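Local coordinates for protein 3-phosphoshikimate 1-carboxyvinyltransferase (Streptomyces sviceus, PDB 7M0O) that probably transfers the enolpyruvyl group of phosphoenolpyruvate to the 5-hydroxyl of shikimate 3-phosphate, on the pathway to chorismate, at residues S9-A12 and R13-L17; D77-T80 and T81-L85; Y156-A159 and L160-G164; Y183-I186 and T187-M191. All blocks are in the same frame, centred on the assembly; numbering follows the deposited sequence.

Overall arrangement
Interaction 1, on helix 8-20, touches all three of the others. Its R13 NE reaches T187 OG1 of interaction 4 at 2.7 Å, a probable hydrogen bond, and that hydroxyl lies 2.8 Å from T158 OG1 of interaction 3, so one polar chain ties three helices together. On another flank A12 CB packs 3.4 Å from T80 CG2 of interaction 2. Interactions 3 and 4 also meet through L161 O and M191 CE at 3.2 Å. Interactions 2 and 4 do not touch: their centres are about 19 Å apart and their nearest atoms about 5 Å. S9 and R13, predicted to bind shikimate 3-phosphate, place the group at the probable substrate pocket, where K8 and Q155 also lie.

Interaction 1. Residues S9-A12 and R13-L17; sequences SITA and RALFL
S9 and R13 meet as an i to i+4 pair in helix 8-20, buried among helices 79-90, 155-163 and 182-193 in the inside-out α/β barrel fold of the EPSP synthase family. R13 N bonds S9 O at 3.3 Å with an almost straight N-H (179°), and A14 N closes the next turn on I10 O at 2.9 Å. From CB the arginine runs back along the helix: CG lies beside its own backbone N (chi1 -61°), the chain stays extended to NE, and CG passes 3.5 Å from S9 O. NH1 ends 3.1 Å from S9 O and makes a weak bond to S9 OG at 3.4 Å, that hydroxyl being tucked between its own N and carbonyl carbon (chi1 64°). NE bonds T187 and the group makes a cation-pi contact with Y183, so the guanidinium is fixed on several sides; both S9 and R13 are predicted to bind shikimate 3-phosphate. With an alanine here, the hydroxyls of S9 and T187 would probably be left without this donor and the Y183 ring without its cation. One turn on, L15 CG sits 3.4 Å from T11 O.

Interaction 2. Residues D77-T80 and T81-L85; sequences DGAT and TARFL
T80 and F84 carry the contact, four residues apart near the start of helix 79-90. Among the backbone bonds, G78 at the N-cap accepts A82 N through its O at 3.0 Å. T80 O takes two donors: F84 N at 2.8 Å, nearly on the carbonyl axis, and R83 N at 3.2 Å, 69° above the carbonyl plane.

Side-chain contacts follow the same spacing. T80 CG2, placed beside its own carbonyl carbon because OG1 takes the position next to N (chi1 -73°), comes obliquely to F84 CD2 at 3.6 Å. R83 lays its chain over the preceding turn, CD 3.3 Å from A79 O, and A79 CB sits over one face of the guanidinium, offset toward its rim.

The hydroxyls bond outside this turn: T80 OG1 to K8, predicted to bind substrate, and T81 OG1 to D35. Replacing F84 by an alanine would probably remove the ring that T80 CG2 packs against and open a gap between A12, A159 and F39.

The helix is the crossover of a beta-alpha-beta unit between strands 70-74 and 95-99, with helices 8-20, 34-45 and 155-163 packed against it.

Interaction 3. Residues Y156-A159 and L160-G164; sequences YLTA and LLLLG
L157 and L161 pack one turn apart on helix 155-163, L157 CG resting 3.8 Å from L161 CD1. The two side chains cross obliquely. L157 throws CG away from its backbone N (chi1 174°), whereas L161 keeps CG beside its own N (chi1 -70°), and the opposed choices bring L157 CD1 within 4.1 Å of L161 CG. T158 and L162 instead lie side by side and point the same way, with T158 CG2 and L162 CD1 3.8 Å apart, a methyl against a methyl.

Beneath these pairs the backbone sets the spacing. L161 N reaches L157 O at 2.9 Å with an N-H angle of 170°, and L162 N reaches T158 O at 2.9 Å. Each leucine also covers the carbonyl that its own amide binds: L162 CG is 3.2 Å from T158 O, and L161 CG is 3.4 Å from L157 O. Each of these carbonyls is thus flanked by the leucine whose amide it accepts. L160 N and L163 N bond Y156 O and A159 O as ordinary helix bonds.

Farther out, T158 OG1 bonds the hydroxyl of T187, and Y156 OH makes a weak bond to P108 O. The helix links strands 144-147 and 171-174 in a beta-alpha-beta unit; L157 and L161 face helix 182-193, L160 and L163 face helix 110-118, and A159 faces F84 of helix 79-90.

Interaction 4. Residues Y183-I186 and T187-M191; sequences YVEI and TLAMM
M190 lies alongside I186, one turn down helix 182-193, both side chains pointing the same way. Its CB stands 3.6 Å from I186 O, the carbonyl that M190 N binds at 3.0 Å. CG, held beside the backbone N, passes the same oxygen at 3.2 Å. SD then meets I186 CG2 at 4.0 Å, sulfur against methyl. The bend at chi3 (66°) turns CE off this line, and the methyl reaches I10 on helix 8-20, while SD also packs on R13.

In this EPSP synthase fold, helix 182-193 presents one flank to helices 8-20 and 155-163 and another to solvent. On the inner flank T187 sits one turn on from Y183, its N bonded to Y183 O at 3.2 Å. T187 OG1, which lies 4.3 Å from Y183 CE2, joins the two neighbouring helices through R13 and T158.

On the exposed flank E185 folds over at chi2 (27°), which lowers its carboxylate against the next turn: OE2 comes 4.0 Å from L188 CD1, the two side chains crossing at about a right angle, and OE1 lies 4.1 Å from A189 CB. OE1 also forms a salt bridge with R192 NH2.

Interaction 1. Residues S9-A12 and R13-L17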
# COMPACT_ATOMS: atom_id res chain seq x y z
N SER A 9 -0.29 -0.89 3.47
CA SER A 9 1.13 -0.76 3.76
C SER A 9 1.43 0.46 4.63
O SER A 9 2.36 0.44 5.43
CB SER A 9 1.95 -0.71 2.47
OG SER A 9 1.64 0.43 1.71
N ILE A 10 0.65 1.53 4.49
CA ILE A 10 0.85 2.67 5.37
C ILE A 10 0.39 2.33 6.79
O ILE A 10 1.05 2.70 7.77
CB ILE A 10 0.15 3.93 4.81
CG1 ILE A 10 0.91 4.40 3.56
CG2 ILE A 10 0.10 5.03 5.89
CD1 ILE A 10 0.23 5.54 2.79
N THR A 11 -0.72 1.60 6.93
CA THR A 11 -1.18 1.22 8.26
C THR A 11 -0.12 0.38 8.97
O THR A 11 0.15 0.57 10.16
CB THR A 11 -2.52 0.47 8.19
OG1 THR A 11 -3.55 1.32 7.63
CG2 THR A 11 -2.97 0.02 9.58
N ALA A 12 0.54 -0.50 8.22
CA ALA A 12 1.55 -1.40 8.80
C ALA A 12 2.73 -0.62 9.36
O ALA A 12 3.14 -0.83 10.51
CB ALA A 12 2.03 -2.38 7.73
N ARG A 13 3.32 0.25 8.53
CA ARG A 13 4.41 1.11 9.01
C ARG A 13 3.96 1.95 10.21
O ARG A 13 4.72 2.11 11.18
CB ARG A 13 4.90 2.04 7.90
CG ARG A 13 5.47 1.38 6.63
CD ARG A 13 5.75 2.52 5.66
NE ARG A 13 6.27 2.16 4.34
CZ ARG A 13 5.52 1.89 3.27
NH1 ARG A 13 4.19 1.90 3.34
NH2 ARG A 13 6.11 1.62 2.12
N ALA A 14 2.75 2.51 10.16
CA ALA A 14 2.29 3.40 11.23
C ALA A 14 2.15 2.66 12.56
O ALA A 14 2.37 3.26 13.62
CB ALA A 14 0.96 4.04 10.85
N LEU A 15 1.74 1.39 12.51
CA LEU A 15 1.62 0.60 13.74
C LEU A 15 2.98 0.38 14.39
O LEU A 15 3.10 0.45 15.62
CB LEU A 15 0.96 -0.75 13.44
CG LEU A 15 -0.54 -0.74 13.22
CD1 LEU A 15 -1.03 -2.09 12.71
CD2 LEU A 15 -1.23 -0.40 14.50
N PHE A 16 4.00 0.10 13.58
CA PHE A 16 5.36 -0.02 14.10
C PHE A 16 5.79 1.28 14.76
O PHE A 16 6.31 1.28 15.88
CB PHE A 16 6.31 -0.39 12.96
CG PHE A 16 7.73 -0.66 13.40
CD1 PHE A 16 8.55 0.38 13.86
CD2 PHE A 16 8.28 -1.94 13.31
CE1 PHE A 16 9.87 0.15 14.25
CE2 PHE A 16 9.61 -2.17 13.70
CZ PHE A 16 10.40 -1.13 14.17
N LEU A 17 5.63 2.40 14.05
CA LEU A 17 6.07 3.69 14.58
C LEU A 17 5.32 4.05 15.87
O LEU A 17 5.93 4.56 16.82
CB LEU A 17 5.89 4.76 13.51
CG LEU A 17 6.82 4.54 12.31
CD1 LEU A 17 6.36 5.27 11.06
CD2 LEU A 17 8.22 5.01 12.69

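Interaction 2. Residues D77-T80 and T81-L85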
# COMPACT_ATOMS: atom_id res chain seq x y z
N ASP A 77 -2.10 -15.01 10.16
CA ASP A 77 -1.84 -15.08 8.73
C ASP A 77 -1.22 -13.81 8.19
O ASP A 77 -1.15 -13.63 6.97
CB ASP A 77 -3.16 -15.33 7.98
CG ASP A 77 -3.88 -16.60 8.43
OD1 ASP A 77 -3.29 -17.69 8.35
OD2 ASP A 77 -5.04 -16.50 8.87
N GLY A 78 -0.78 -12.90 9.06
CA GLY A 78 -0.44 -11.56 8.61
C GLY A 78 1.04 -11.39 8.34
O GLY A 78 1.86 -11.60 9.23
N ALA A 79 1.39 -11.01 7.11
CA ALA A 79 2.80 -10.89 6.75
C ALA A 79 3.47 -9.75 7.50
O ALA A 79 4.62 -9.89 7.94
CB ALA A 79 2.94 -10.70 5.24
N THR A 80 2.77 -8.63 7.66
CA THR A 80 3.34 -7.50 8.39
C THR A 80 3.62 -7.88 9.84
O THR A 80 4.70 -7.58 10.38
CB THR A 80 2.39 -6.29 8.34
OG1 THR A 80 2.42 -5.71 7.03
CG2 THR A 80 2.82 -5.26 9.36
N THR A 81 2.64 -8.49 10.50
CA THR A 81 2.82 -8.95 11.88
C THR A 81 4.03 -9.88 11.99
O THR A 81 4.83 -9.76 12.93
CB THR A 81 1.55 -9.65 12.36
OG1 THR A 81 0.40 -8.80 12.13
CG2 THR A 81 1.64 -9.99 13.84
N ALA A 82 4.17 -10.81 11.04
CA ALA A 82 5.22 -11.82 11.09
C ALA A 82 6.62 -11.25 10.90
O ALA A 82 7.59 -11.88 11.33
CB ALA A 82 4.96 -12.89 10.03
N ARG A 83 6.75 -10.09 10.26
CA ARG A 83 8.06 -9.47 10.08
C ARG A 83 8.31 -8.31 11.03
O ARG A 83 9.41 -8.19 11.57
CB ARG A 83 8.21 -8.98 8.63
CG ARG A 83 8.13 -10.11 7.63
CD ARG A 83 7.52 -9.64 6.32
NE ARG A 83 7.49 -10.71 5.33
CZ ARG A 83 7.00 -10.57 4.10
NH1 ARG A 83 6.48 -9.41 3.71
NH2 ARG A 83 7.02 -11.60 3.27
N PHE A 84 7.31 -7.46 11.27
CA PHE A 84 7.53 -6.27 12.09
C PHE A 84 7.57 -6.58 13.58
O PHE A 84 8.34 -5.96 14.32
CB PHE A 84 6.44 -5.23 11.83
CG PHE A 84 6.60 -4.47 10.55
CD1 PHE A 84 7.61 -4.79 9.64
CD2 PHE A 84 5.75 -3.42 10.24
CE1 PHE A 84 7.76 -4.09 8.46
CE2 PHE A 84 5.89 -2.70 9.06
CZ PHE A 84 6.89 -3.04 8.17
N LEU A 85 6.73 -7.49 14.08
CA LEU A 85 6.78 -7.79 15.51
C LEU A 85 8.11 -8.39 15.95
O LEU A 85 8.63 -7.96 16.99
CB LEU A 85 5.60 -8.69 15.91
CG LEU A 85 4.26 -7.97 16.09
CD1 LEU A 85 3.28 -8.86 16.83
CD2 LEU A 85 4.41 -6.64 16.82

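Interaction 3. Residues Y156-A159 and L160-G164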
# COMPACT_ATOMS: atom_id res chain seq x y z
N TYR A 156 11.44 -5.96 3.85
CA TYR A 156 12.64 -6.22 4.64
C TYR A 156 13.49 -4.97 4.80
O TYR A 156 13.97 -4.68 5.90
CB TYR A 156 13.48 -7.34 4.00
CG TYR A 156 12.73 -8.64 3.81
CD1 TYR A 156 11.82 -9.08 4.77
CD2 TYR A 156 12.89 -9.40 2.66
CE1 TYR A 156 11.11 -10.26 4.60
CE2 TYR A 156 12.19 -10.59 2.48
CZ TYR A 156 11.30 -11.01 3.46
OH TYR A 156 10.59 -12.17 3.29
N LEU A 157 13.69 -4.22 3.72
CA LEU A 157 14.39 -2.95 3.85
C LEU A 157 13.63 -2.01 4.78
O LEU A 157 14.22 -1.33 5.63
CB LEU A 157 14.61 -2.32 2.47
CG LEU A 157 15.22 -0.91 2.54
CD1 LEU A 157 16.56 -0.91 3.28
CD2 LEU A 157 15.38 -0.31 1.14
N THR A 158 12.30 -1.98 4.65
CA THR A 158 11.51 -1.04 5.45
C THR A 158 11.55 -1.40 6.93
O THR A 158 11.65 -0.52 7.79
CB THR A 158 10.08 -1.00 4.89
OG1 THR A 158 10.07 -0.14 3.74
CG2 THR A 158 9.09 -0.50 5.92
N ALA A 159 11.54 -2.70 7.25
CA ALA A 159 11.73 -3.13 8.64
C ALA A 159 13.07 -2.66 9.21
O ALA A 159 13.13 -2.17 10.34
CB ALA A 159 11.62 -4.66 8.73
N LEU A 160 14.16 -2.78 8.43
CA LEU A 160 15.47 -2.33 8.91
C LEU A 160 15.52 -0.81 9.06
O LEU A 160 16.08 -0.29 10.04
CB LEU A 160 16.58 -2.80 7.97
CG LEU A 160 16.92 -4.29 8.04
CD1 LEU A 160 18.00 -4.62 7.02
CD2 LEU A 160 17.34 -4.69 9.46
N LEU A 161 14.96 -0.07 8.09
CA LEU A 161 14.87 1.38 8.24
C LEU A 161 14.12 1.76 9.51
O LEU A 161 14.57 2.60 10.30
CB LEU A 161 14.20 2.01 7.01
CG LEU A 161 15.00 2.00 5.71
CD1 LEU A 161 14.05 2.17 4.52
CD2 LEU A 161 16.05 3.10 5.74
N LEU A 162 12.97 1.12 9.74
CA LEU A 162 12.17 1.44 10.92
C LEU A 162 12.91 1.09 12.21
O LEU A 162 12.76 1.78 13.22
CB LEU A 162 10.82 0.73 10.83
CG LEU A 162 9.88 1.29 9.76
CD1 LEU A 162 8.67 0.38 9.57
CD2 LEU A 162 9.44 2.68 10.09
N LEU A 163 13.72 0.03 12.17
CA LEU A 163 14.50 -0.37 13.35
C LEU A 163 15.58 0.65 13.72
O LEU A 163 15.89 0.81 14.91
CB LEU A 163 15.14 -1.75 13.08
CG LEU A 163 16.18 -2.29 14.07
CD1 LEU A 163 15.54 -2.68 15.37
CD2 LEU A 163 16.92 -3.48 13.48
N GLY A 164 16.16 1.33 12.72
CA GLY A 164 17.33 2.15 12.92
C GLY A 164 17.36 3.04 14.15
O GLY A 164 18.33 3.01 14.92

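Interaction 4. Residues Y183-I186 and T187-M191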
# COMPACT_ATOMS: atom_id res chain seq x y z
N TYR A 183 8.12 2.70 -2.56
CA TYR A 183 7.89 2.14 -1.24
C TYR A 183 8.88 2.70 -0.23
O TYR A 183 8.52 3.05 0.90
CB TYR A 183 7.99 0.61 -1.31
CG TYR A 183 7.44 -0.15 -0.14
CD1 TYR A 183 6.14 -0.65 -0.15
CD2 TYR A 183 8.23 -0.40 0.98
CE1 TYR A 183 5.63 -1.37 0.93
CE2 TYR A 183 7.73 -1.11 2.06
CZ TYR A 183 6.44 -1.59 2.03
OH TYR A 183 5.97 -2.29 3.11
N VAL A 184 10.15 2.83 -0.63
CA VAL A 184 11.11 3.35 0.33
C VAL A 184 10.86 4.83 0.61
O VAL A 184 11.04 5.28 1.75
CB VAL A 184 12.56 3.08 -0.14
CG1 VAL A 184 12.69 1.65 -0.66
CG2 VAL A 184 13.02 4.10 -1.17
N GLU A 185 10.42 5.62 -0.39
CA GLU A 185 10.20 7.04 -0.10
C GLU A 185 9.04 7.24 0.87
O GLU A 185 9.08 8.17 1.68
CB GLU A 185 9.96 7.84 -1.37
CG GLU A 185 10.02 9.37 -1.17
CD GLU A 185 10.93 9.80 -0.01
OE1 GLU A 185 10.42 10.43 0.95
OE2 GLU A 185 12.16 9.56 -0.08
N ILE A 186 8.01 6.39 0.80
CA ILE A 186 6.92 6.46 1.77
C ILE A 186 7.42 6.14 3.18
O ILE A 186 7.04 6.80 4.15
CB ILE A 186 5.77 5.52 1.35
CG1 ILE A 186 5.15 6.02 0.04
CG2 ILE A 186 4.70 5.40 2.46
CD1 ILE A 186 4.21 5.02 -0.56
N THR A 187 8.28 5.12 3.31
CA THR A 187 8.81 4.79 4.63
C THR A 187 9.60 5.96 5.20
O THR A 187 9.45 6.31 6.38
CB THR A 187 9.69 3.54 4.57
OG1 THR A 187 8.93 2.42 4.11
CG2 THR A 187 10.25 3.22 5.96
N LEU A 188 10.42 6.62 4.37
CA LEU A 188 11.23 7.71 4.89
C LEU A 188 10.36 8.91 5.28
O LEU A 188 10.64 9.57 6.28
CB LEU A 188 12.29 8.12 3.86
CG LEU A 188 13.29 7.03 3.47
CD1 LEU A 188 14.42 7.61 2.64
CD2 LEU A 188 13.84 6.33 4.69
N ALA A 189 9.31 9.19 4.51
CA ALA A 189 8.44 10.31 4.85
C ALA A 189 7.70 10.05 6.16
O ALA A 189 7.48 10.98 6.95
CB ALA A 189 7.46 10.57 3.72
N MET A 190 7.28 8.80 6.39
CA MET A 190 6.58 8.50 7.64
C MET A 190 7.53 8.61 8.83
O MET A 190 7.16 9.13 9.89
CB MET A 190 5.94 7.11 7.55
CG MET A 190 4.82 7.03 6.50
SD MET A 190 3.96 5.45 6.43
CE MET A 190 3.17 5.43 8.05
N MET A 191 8.77 8.14 8.67
CA MET A 191 9.75 8.31 9.73
C MET A 191 9.97 9.79 10.04
O MET A 191 10.16 10.17 11.20
CB MET A 191 11.06 7.61 9.35
CG MET A 191 10.97 6.06 9.30
SD MET A 191 12.45 5.25 8.65
CE MET A 191 13.63 5.64 9.95